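Local coordinates for Cas13d (uncultured Ruminococcus sp, PDB 6IV9), which probably processes its own CRISPR RNA and, guided by that RNA, cleaves target RNA through two HEPN domains, at residues I341-D346 with D463-D468; I357-D362 with L410-Y415; D362-K367 with M403-D408. The protein carries 2 engineered substitutions. All blocks are in the same frame, centred on the assembly; numbering follows the deposited sequence.

Overall arrangement
The three contacts lie on one side of the chain's centre, among helices that receive the guide RNA, and show how a bundle changes chemistry with position. Contacts 1 and 2 are buried and touch the RNA only at their margins; contact 3, partly buried, bonds it through side chains. Contacts 2 and 3 hold the same pair, helix 353-366 and helix 400-418, at centres about 7 Å apart, and share Asp-362. Contact 1 uses the preceding helix 338-347 and meets contact 3 through Leu-406, which packs on Leu-343, Leu-344 and Met-465. Contact 1 is apolar apart from the imidazole, contact 2 sets a backbone oxygen and a carboxylate beside a ring, and contact 3 adds two lysines on a phosphate.

Contact 1 (I341-D346 with D463-D468); sequences ISLLID and DHMNGD. With nucleotides of chain B.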
# COMPACT_ATOMS: atom_id res chain seq x y z
N ILE A 341 6.85 30.71 -5.27
CA ILE A 341 6.08 31.73 -4.52
C ILE A 341 6.16 33.08 -5.24
O ILE A 341 5.13 33.70 -5.41
CB ILE A 341 6.53 31.80 -3.05
CG1 ILE A 341 6.04 30.58 -2.28
CG2 ILE A 341 6.04 33.09 -2.42
CD1 ILE A 341 6.73 30.37 -0.97
N SER A 342 7.35 33.46 -5.71
CA SER A 342 7.50 34.76 -6.41
C SER A 342 6.64 34.79 -7.67
O SER A 342 5.90 35.72 -7.83
CB SER A 342 8.92 34.97 -6.80
OG SER A 342 9.71 35.13 -5.66
N LEU A 343 6.71 33.73 -8.47
CA LEU A 343 5.96 33.67 -9.73
C LEU A 343 4.47 33.78 -9.43
O LEU A 343 3.78 34.46 -10.16
CB LEU A 343 6.22 32.29 -10.34
CG LEU A 343 7.05 32.22 -11.62
CD1 LEU A 343 7.78 33.52 -11.91
CD2 LEU A 343 8.01 31.05 -11.56
N LEU A 344 3.99 33.08 -8.42
CA LEU A 344 2.55 33.07 -8.08
C LEU A 344 2.07 34.44 -7.58
O LEU A 344 0.98 34.84 -7.93
CB LEU A 344 2.32 31.98 -7.04
CG LEU A 344 2.47 30.56 -7.59
CD1 LEU A 344 2.36 29.55 -6.47
CD2 LEU A 344 1.44 30.31 -8.65
N ILE A 345 2.88 35.10 -6.77
CA ILE A 345 2.50 36.44 -6.25
C ILE A 345 2.38 37.40 -7.44
O ILE A 345 1.40 38.09 -7.51
CB ILE A 345 3.54 36.89 -5.22
CG1 ILE A 345 3.36 36.15 -3.90
CG2 ILE A 345 3.50 38.39 -5.03
CD1 ILE A 345 4.47 36.35 -2.93
N ASP A 346 3.32 37.37 -8.37
CA ASP A 346 3.22 38.27 -9.53
C ASP A 346 1.98 37.94 -10.35
O ASP A 346 1.36 38.86 -10.83
CB ASP A 346 4.38 38.05 -10.49
CG ASP A 346 5.74 38.31 -9.88
OD1 ASP A 346 5.79 38.78 -8.73
OD2 ASP A 346 6.74 38.01 -10.55
N ASP A 463 6.46 30.42 -20.05
CA ASP A 463 7.44 31.47 -20.42
C ASP A 463 8.52 31.60 -19.33
O ASP A 463 9.60 32.05 -19.64
CB ASP A 463 6.77 32.82 -20.65
CG ASP A 463 6.00 32.92 -21.95
OD1 ASP A 463 6.12 32.01 -22.78
OD2 ASP A 463 5.30 33.91 -22.12
N HIS A 464 8.18 31.29 -18.09
CA HIS A 464 9.18 31.44 -17.01
C HIS A 464 9.85 30.11 -16.70
O HIS A 464 10.73 30.10 -15.87
CB HIS A 464 8.52 31.95 -15.73
CG HIS A 464 8.15 33.39 -15.76
ND1 HIS A 464 7.06 33.85 -16.40
CD2 HIS A 464 8.74 34.46 -15.21
CE1 HIS A 464 6.97 35.14 -16.26
NE2 HIS A 464 7.98 35.54 -15.52
N MET A 465 9.41 29.04 -17.35
CA MET A 465 9.95 27.70 -17.04
C MET A 465 11.23 27.43 -17.84
O MET A 465 11.21 26.64 -18.75
CB MET A 465 8.89 26.61 -17.23
CG MET A 465 7.81 26.68 -16.18
SD MET A 465 8.41 26.38 -14.51
CE MET A 465 8.52 28.03 -13.84
N ASN A 466 12.31 28.10 -17.45
CA ASN A 466 13.64 27.90 -18.08
C ASN A 466 14.70 28.16 -17.02
O ASN A 466 14.42 28.85 -16.07
CB ASN A 466 13.83 28.74 -19.34
CG ASN A 466 13.82 30.22 -19.07
OD1 ASN A 466 14.74 30.74 -18.48
ND2 ASN A 466 12.77 30.89 -19.49
N GLY A 467 15.90 27.64 -17.25
CA GLY A 467 17.01 27.75 -16.30
C GLY A 467 17.40 29.18 -16.01
O GLY A 467 17.73 29.46 -14.87
N ASP A 468 17.40 30.06 -17.00
CA ASP A 468 17.83 31.45 -16.72
C ASP A 468 16.87 32.14 -15.74
O ASP A 468 17.34 32.72 -14.79
CB ASP A 468 18.04 32.23 -18.02
CG ASP A 468 19.27 31.76 -18.78
OD1 ASP A 468 20.28 31.51 -18.12
OD2 ASP A 468 19.20 31.65 -20.00
P C B 45 14.14 25.43 -7.24
OP1 C B 45 15.36 26.26 -7.50
OP2 C B 45 12.87 26.17 -7.00
O5' C B 45 13.84 24.48 -8.48
C5' C B 45 14.89 23.69 -9.03
C4' C B 45 14.40 23.11 -10.33
O4' C B 45 14.44 24.13 -11.35
C3' C B 45 15.24 22.00 -10.93
O3' C B 45 14.92 20.75 -10.36
C2' C B 45 14.73 22.00 -12.36
O2' C B 45 13.46 21.46 -12.60
C1' C B 45 14.58 23.49 -12.62
N1 C B 45 15.74 23.99 -13.39
C2 C B 45 16.76 24.73 -12.78
O2 C B 45 16.64 25.06 -11.60
N3 C B 45 17.82 25.12 -13.53
C4 C B 45 17.91 24.75 -14.81
N4 C B 45 18.97 25.15 -15.50
C5 C B 45 16.91 23.96 -15.43
C6 C B 45 15.86 23.61 -14.70
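Leu-343 lays its CD1 methyl beside the imidazole of His-464, 3.6 Å from CD2, and meets the ring obliquely. The two side chains run past each other in opposite directions, and the methyl also lies near CG and NE2. The other branch of the leucine is used separately: CD2 touches the terminal methyl CE of Met-465 at 3.8 Å. One forked side chain thus spans two consecutive residues at the link between helices 436-464 and 467-475.

Met-465 gets there by folding. Its CA-CB bond does not aim at the leucine, but bends at chi2 (-64°) and chi3 (101°) bring CE round to it. The residue is also the centre of an inverse gamma turn, a tight kink closed by a weak bond from Asn-466 N to His-464 O. Asn-466 then serves as N-cap of helix 467-475, its OD1 accepting from Val-469 N, while Gly-467 CA comes within 3.4 Å of N4 of C45 of chain B. The imidazole has its own tie, since ND1 is hydrogen-bonded to Asn-460 O one turn back.

The contact is a helix-to-turn junction. Helix 338-347 packs against the turn that joins the two later helices, Leu-343 touching Leu-473 of helix 467-475, and Leu-344 faces both helix 353-366 and helix 400-418.

Contact 2 (I357-D362 with L410-Y415); sequences IRLYYD and LLFCNY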
# COMPACT_ATOMS: atom_id res chain seq x y z
N ILE A 357 1.09 32.71 0.25
CA ILE A 357 2.14 31.94 0.96
C ILE A 357 1.47 30.87 1.84
O ILE A 357 1.94 29.76 1.83
CB ILE A 357 3.05 32.89 1.75
CG1 ILE A 357 3.90 33.73 0.80
CG2 ILE A 357 3.90 32.12 2.72
CD1 ILE A 357 4.58 34.91 1.44
N ARG A 358 0.41 31.23 2.55
CA ARG A 358 -0.28 30.24 3.40
C ARG A 358 -0.89 29.15 2.53
O ARG A 358 -0.78 27.99 2.89
CB ARG A 358 -1.26 30.96 4.32
CG ARG A 358 -0.56 31.85 5.33
CD ARG A 358 -1.47 32.36 6.43
NE ARG A 358 -2.53 33.16 5.88
CZ ARG A 358 -2.60 34.48 5.96
NH1 ARG A 358 -1.68 35.15 6.63
NH2 ARG A 358 -3.59 35.13 5.39
N LEU A 359 -1.51 29.52 1.41
CA LEU A 359 -2.11 28.52 0.51
C LEU A 359 -1.03 27.60 -0.05
O LEU A 359 -1.29 26.44 -0.21
CB LEU A 359 -2.89 29.22 -0.60
CG LEU A 359 -4.26 29.76 -0.20
CD1 LEU A 359 -4.75 30.78 -1.20
CD2 LEU A 359 -5.25 28.64 -0.05
N TYR A 360 0.12 28.15 -0.40
CA TYR A 360 1.23 27.35 -0.96
C TYR A 360 1.75 26.35 0.07
O TYR A 360 2.02 25.23 -0.29
CB TYR A 360 2.31 28.22 -1.60
CG TYR A 360 3.19 27.43 -2.52
CD1 TYR A 360 2.77 27.11 -3.79
CD2 TYR A 360 4.42 26.97 -2.12
CE1 TYR A 360 3.56 26.37 -4.65
CE2 TYR A 360 5.23 26.24 -2.96
CZ TYR A 360 4.79 25.93 -4.23
OH TYR A 360 5.58 25.22 -5.07
N TYR A 361 1.84 26.76 1.33
CA TYR A 361 2.28 25.82 2.37
C TYR A 361 1.25 24.69 2.43
O TYR A 361 1.63 23.56 2.57
CB TYR A 361 2.42 26.48 3.74
CG TYR A 361 2.87 25.53 4.82
CD1 TYR A 361 4.21 25.29 5.04
CD2 TYR A 361 1.96 24.85 5.60
CE1 TYR A 361 4.64 24.41 6.00
CE2 TYR A 361 2.38 23.95 6.56
CZ TYR A 361 3.72 23.73 6.77
OH TYR A 361 4.16 22.87 7.72
N ASP A 362 -0.02 25.04 2.33
CA ASP A 362 -1.09 24.01 2.36
C ASP A 362 -0.92 23.08 1.16
O ASP A 362 -0.89 21.90 1.36
CB ASP A 362 -2.47 24.67 2.28
CG ASP A 362 -3.65 23.73 2.23
OD1 ASP A 362 -3.53 22.66 1.65
OD2 ASP A 362 -4.68 24.09 2.76
N LEU A 410 -2.78 26.97 -9.37
CA LEU A 410 -3.80 27.92 -9.86
C LEU A 410 -5.17 27.23 -9.84
O LEU A 410 -6.11 27.83 -9.41
CB LEU A 410 -3.46 28.29 -11.30
CG LEU A 410 -2.25 29.19 -11.49
CD1 LEU A 410 -2.11 29.54 -12.95
CD2 LEU A 410 -2.38 30.45 -10.66
N LEU A 411 -5.23 25.99 -10.31
CA LEU A 411 -6.51 25.23 -10.32
C LEU A 411 -6.98 25.01 -8.88
O LEU A 411 -8.15 25.13 -8.63
CB LEU A 411 -6.27 23.89 -11.00
CG LEU A 411 -5.86 23.97 -12.47
CD1 LEU A 411 -5.86 22.60 -13.09
CD2 LEU A 411 -6.78 24.90 -13.22
N PHE A 412 -6.06 24.68 -7.99
CA PHE A 412 -6.43 24.41 -6.58
C PHE A 412 -7.06 25.66 -5.96
O PHE A 412 -8.12 25.58 -5.39
CB PHE A 412 -5.16 24.09 -5.81
CG PHE A 412 -5.24 24.20 -4.31
CD1 PHE A 412 -6.25 23.56 -3.61
CD2 PHE A 412 -4.29 24.90 -3.60
CE1 PHE A 412 -6.31 23.66 -2.23
CE2 PHE A 412 -4.36 24.98 -2.23
CZ PHE A 412 -5.37 24.37 -1.55
N CYS A 413 -6.43 26.80 -6.14
CA CYS A 413 -6.95 28.07 -5.58
C CYS A 413 -8.31 28.41 -6.19
O CYS A 413 -9.17 28.90 -5.50
CB CYS A 413 -5.94 29.19 -5.78
SG CYS A 413 -4.49 29.00 -4.72
N ASN A 414 -8.49 28.09 -7.46
CA ASN A 414 -9.75 28.38 -8.16
C ASN A 414 -10.91 27.67 -7.47
O ASN A 414 -11.93 28.29 -7.28
CB ASN A 414 -9.70 27.86 -9.58
CG ASN A 414 -10.97 28.14 -10.34
OD1 ASN A 414 -11.25 29.28 -10.64
ND2 ASN A 414 -11.72 27.11 -10.63
N TYR A 415 -10.73 26.40 -7.12
CA TYR A 415 -11.82 25.62 -6.51
C TYR A 415 -11.86 25.71 -4.98
O TYR A 415 -12.90 25.45 -4.41
CB TYR A 415 -11.67 24.17 -6.95
CG TYR A 415 -11.97 23.94 -8.40
CD1 TYR A 415 -13.26 24.03 -8.87
CD2 TYR A 415 -10.97 23.63 -9.29
CE1 TYR A 415 -13.55 23.81 -10.20
CE2 TYR A 415 -11.24 23.39 -10.62
CZ TYR A 415 -12.53 23.49 -11.07
OH TYR A 415 -12.82 23.26 -12.37
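Helix 357-362 and helix 410-415 cross steeply, their N-to-C directions 109° apart and their axes 11.1 Å from each other at closest approach, with Leu-359 and Cys-413 as the nearest CA pair. This is helix-on-helix packing within an all-helical bundle, and the wide axis separation is bridged by a few side chains of unequal length.

Phe-412 provides the long one. Its CG stands anti to the backbone N (chi1 162°), and the ring extends toward the last turn of the facing segment. There the ring meets polar atoms as well as carbon: CE2 lies 4.0 Å from the backbone O of Leu-359, which sits at the ring edge close to the ring plane. An aromatic C-H edge carries a slight positive charge, so a carbonyl oxygen is a congenial neighbour, although at this separation any such attraction is weak. Asp-362 crosses the phenylalanine at about a right angle, its carboxylate plane turned 54° from the ring and OD1 approaching obliquely, 4.1 Å from CZ. That oxygen has a stronger partner in Ser-368 OG, to which it is hydrogen-bonded, so the ring merely borders an acceptor already engaged.

The leucine divides its two methyls between neighbours. CD2 lies on the aromatic side, 4.4 Å from CE2 of Phe-412, and CD1 turns to the thiol. Around these side chains, Tyr-416 of the same helix 400-418 stacks on the Phe-412 ring and also touches Leu-359 and Asp-362, while Tyr-351 packs on Cys-413. At the thiol itself, the sulfur SG of Cys-413 comes 4.0 Å from Leu-359 CD1.

Contact 3 (D362-K367 with M403-D408); sequences DFIVLK and MYKLMD. With nucleotides of chain B.
A phosphate-binding site for the guide RNA is formed between helix 400-418 and helix 353-366 with the residue that follows it: Lys-367 NZ and Lys-405 NZ, one from each segment, reach the phosphate of U43 of chain B. Lys-367 donates to OP1 and Lys-405 to OP2, each at 2.8 Å, and the anion between them would offset the like charges of the two ammonium groups. Both chains are extended until a bend at chi4 turns NZ onto its oxygen. Lys-367 NZ is held further by the backbone O of Ile-364, at 2.6 Å and with a C=O...N angle of 134°.

Lys-367 leaves helix 353-366 with positive phi after a wider pi-type turn, closed by Lys-367 N donating to Asp-362 O. Next to the phosphate, Ile-364 lies between Lys-405 and the ribose, its CD1 3.8 Å from Lys-405 CE and its CG2 3.5 Å from O4' of U43 of chain B. On the protein side, the end of the Phe-363 ring abuts helix 403-408: CZ lies 3.6 Å from Lys-405 O, and Asp-408 CB meets the ring edge near its plane. The Asp-408 carboxylate itself turns to Arg-380, its OD1 in a salt bridge with NE.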
# COMPACT_ATOMS: atom_id res chain seq x y z
N ASP A 362 -0.02 25.04 2.33
CA ASP A 362 -1.09 24.01 2.36
C ASP A 362 -0.92 23.08 1.16
O ASP A 362 -0.89 21.90 1.36
CB ASP A 362 -2.47 24.67 2.28
CG ASP A 362 -3.65 23.73 2.23
OD1 ASP A 362 -3.53 22.66 1.65
OD2 ASP A 362 -4.68 24.09 2.76
N PHE A 363 -0.69 23.65 -0.00
CA PHE A 363 -0.56 22.87 -1.25
C PHE A 363 0.58 21.86 -1.13
O PHE A 363 0.45 20.79 -1.65
CB PHE A 363 -0.35 23.84 -2.40
CG PHE A 363 -0.11 23.22 -3.75
CD1 PHE A 363 -1.17 22.80 -4.53
CD2 PHE A 363 1.16 23.09 -4.25
CE1 PHE A 363 -0.95 22.24 -5.77
CE2 PHE A 363 1.38 22.54 -5.49
CZ PHE A 363 0.32 22.11 -6.25
N ILE A 364 1.71 22.26 -0.55
CA ILE A 364 2.86 21.33 -0.40
C ILE A 364 2.69 20.30 0.73
O ILE A 364 2.85 19.13 0.46
CB ILE A 364 4.16 22.13 -0.21
CG1 ILE A 364 4.46 22.99 -1.43
CG2 ILE A 364 5.32 21.22 0.12
CD1 ILE A 364 4.79 22.21 -2.67
N VAL A 365 2.37 20.76 1.93
CA VAL A 365 2.36 19.89 3.13
C VAL A 365 1.00 19.27 3.45
O VAL A 365 0.99 18.12 3.84
CB VAL A 365 2.89 20.68 4.34
CG1 VAL A 365 2.91 19.86 5.60
CG2 VAL A 365 4.27 21.26 4.06
N LEU A 366 -0.05 20.07 3.42
CA LEU A 366 -1.42 19.57 3.73
C LEU A 366 -2.06 18.92 2.50
O LEU A 366 -2.87 18.04 2.68
CB LEU A 366 -2.27 20.73 4.26
CG LEU A 366 -1.82 21.32 5.60
CD1 LEU A 366 -1.62 20.24 6.63
CD2 LEU A 366 -0.55 22.09 5.44
N LYS A 367 -1.70 19.40 1.31
CA LYS A 367 -2.23 18.87 0.04
C LYS A 367 -3.76 18.86 0.08
O LYS A 367 -4.36 17.87 -0.25
CB LYS A 367 -1.57 17.55 -0.34
CG LYS A 367 -0.07 17.63 -0.57
CD LYS A 367 0.42 16.62 -1.55
CE LYS A 367 1.92 16.45 -1.50
NZ LYS A 367 2.63 17.72 -1.70
N MET A 403 6.65 23.15 -13.33
CA MET A 403 5.59 23.73 -14.18
C MET A 403 4.23 23.19 -13.76
O MET A 403 3.30 23.96 -13.67
CB MET A 403 5.84 23.38 -15.65
CG MET A 403 4.91 24.07 -16.61
SD MET A 403 5.47 23.95 -18.33
CE MET A 403 5.52 22.18 -18.52
N TYR A 404 4.15 21.89 -13.50
CA TYR A 404 2.88 21.25 -13.07
C TYR A 404 2.43 21.76 -11.71
O TYR A 404 1.24 21.87 -11.53
CB TYR A 404 2.96 19.73 -13.18
CG TYR A 404 2.99 19.25 -14.60
CD1 TYR A 404 2.86 20.14 -15.65
CD2 TYR A 404 3.16 17.91 -14.91
CE1 TYR A 404 2.91 19.72 -16.96
CE2 TYR A 404 3.20 17.47 -16.21
CZ TYR A 404 3.08 18.38 -17.25
OH TYR A 404 3.13 17.97 -18.53
N LYS A 405 3.37 22.00 -10.79
CA LYS A 405 2.99 22.50 -9.45
C LYS A 405 2.33 23.88 -9.61
O LYS A 405 1.30 24.11 -9.03
CB LYS A 405 4.22 22.63 -8.55
CG LYS A 405 4.65 21.37 -7.83
CD LYS A 405 5.73 21.59 -6.81
CE LYS A 405 5.92 20.43 -5.87
NZ LYS A 405 6.47 19.25 -6.55
N LEU A 406 2.92 24.73 -10.43
CA LEU A 406 2.36 26.08 -10.64
C LEU A 406 0.97 25.97 -11.27
O LEU A 406 0.09 26.63 -10.81
CB LEU A 406 3.32 26.86 -11.54
CG LEU A 406 4.64 27.21 -10.86
CD1 LEU A 406 5.69 27.63 -11.87
CD2 LEU A 406 4.43 28.27 -9.81
N MET A 407 0.81 25.13 -12.29
CA MET A 407 -0.50 24.97 -12.96
C MET A 407 -1.52 24.38 -11.98
O MET A 407 -2.60 24.91 -11.88
CB MET A 407 -0.35 24.05 -14.17
CG MET A 407 0.50 24.64 -15.27
SD MET A 407 0.79 23.51 -16.64
CE MET A 407 1.44 24.62 -17.88
N ASP A 408 -1.13 23.34 -11.25
CA ASP A 408 -2.02 22.67 -10.27
C ASP A 408 -2.41 23.68 -9.18
O ASP A 408 -3.54 23.68 -8.77
CB ASP A 408 -1.35 21.43 -9.69
CG ASP A 408 -1.24 20.27 -10.67
OD1 ASP A 408 -1.70 20.41 -11.79
OD2 ASP A 408 -0.72 19.24 -10.28
P U B 43 6.25 16.96 -3.14
OP1 U B 43 5.09 16.44 -2.33
OP2 U B 43 6.02 17.47 -4.49
O5' U B 43 6.87 18.09 -2.21
C5' U B 43 8.09 18.75 -2.56
C4' U B 43 8.22 20.03 -1.76
O4' U B 43 8.40 19.63 -0.39
C3' U B 43 9.45 20.89 -2.08
O3' U B 43 9.06 21.77 -3.12
C2' U B 43 9.72 21.58 -0.74
O2' U B 43 8.71 22.56 -0.59
C1' U B 43 9.38 20.45 0.25
N1 U B 43 10.53 19.62 0.62
C2 U B 43 11.51 20.19 1.41
O2 U B 43 11.44 21.32 1.84
N3 U B 43 12.58 19.37 1.67
C4 U B 43 12.76 18.08 1.25
O4 U B 43 13.78 17.48 1.59
C5 U B 43 11.71 17.56 0.45
C6 U B 43 10.66 18.33 0.16
P A B 44 9.75 21.77 -4.58
OP1 A B 44 8.89 22.61 -5.44
OP2 A B 44 9.91 20.34 -5.00
O5' A B 44 11.23 22.28 -4.26
C5' A B 44 11.45 23.72 -4.08
C4' A B 44 12.91 24.07 -4.24
O4' A B 44 13.71 23.47 -3.18
C3' A B 44 13.50 23.55 -5.55
O3' A B 44 14.49 24.45 -6.06
C2' A B 44 14.12 22.23 -5.12
O2' A B 44 15.20 21.81 -5.91
C1' A B 44 14.66 22.60 -3.76
N9 A B 44 14.78 21.45 -2.87
C8 A B 44 13.90 20.41 -2.64
N7 A B 44 14.31 19.56 -1.73
C5 A B 44 15.54 20.08 -1.33
C6 A B 44 16.47 19.66 -0.38
N6 A B 44 16.31 18.56 0.36
N1 A B 44 17.59 20.40 -0.21
C2 A B 44 17.74 21.51 -0.95
N3 A B 44 16.92 22.02 -1.87
C4 A B 44 15.83 21.24 -2.02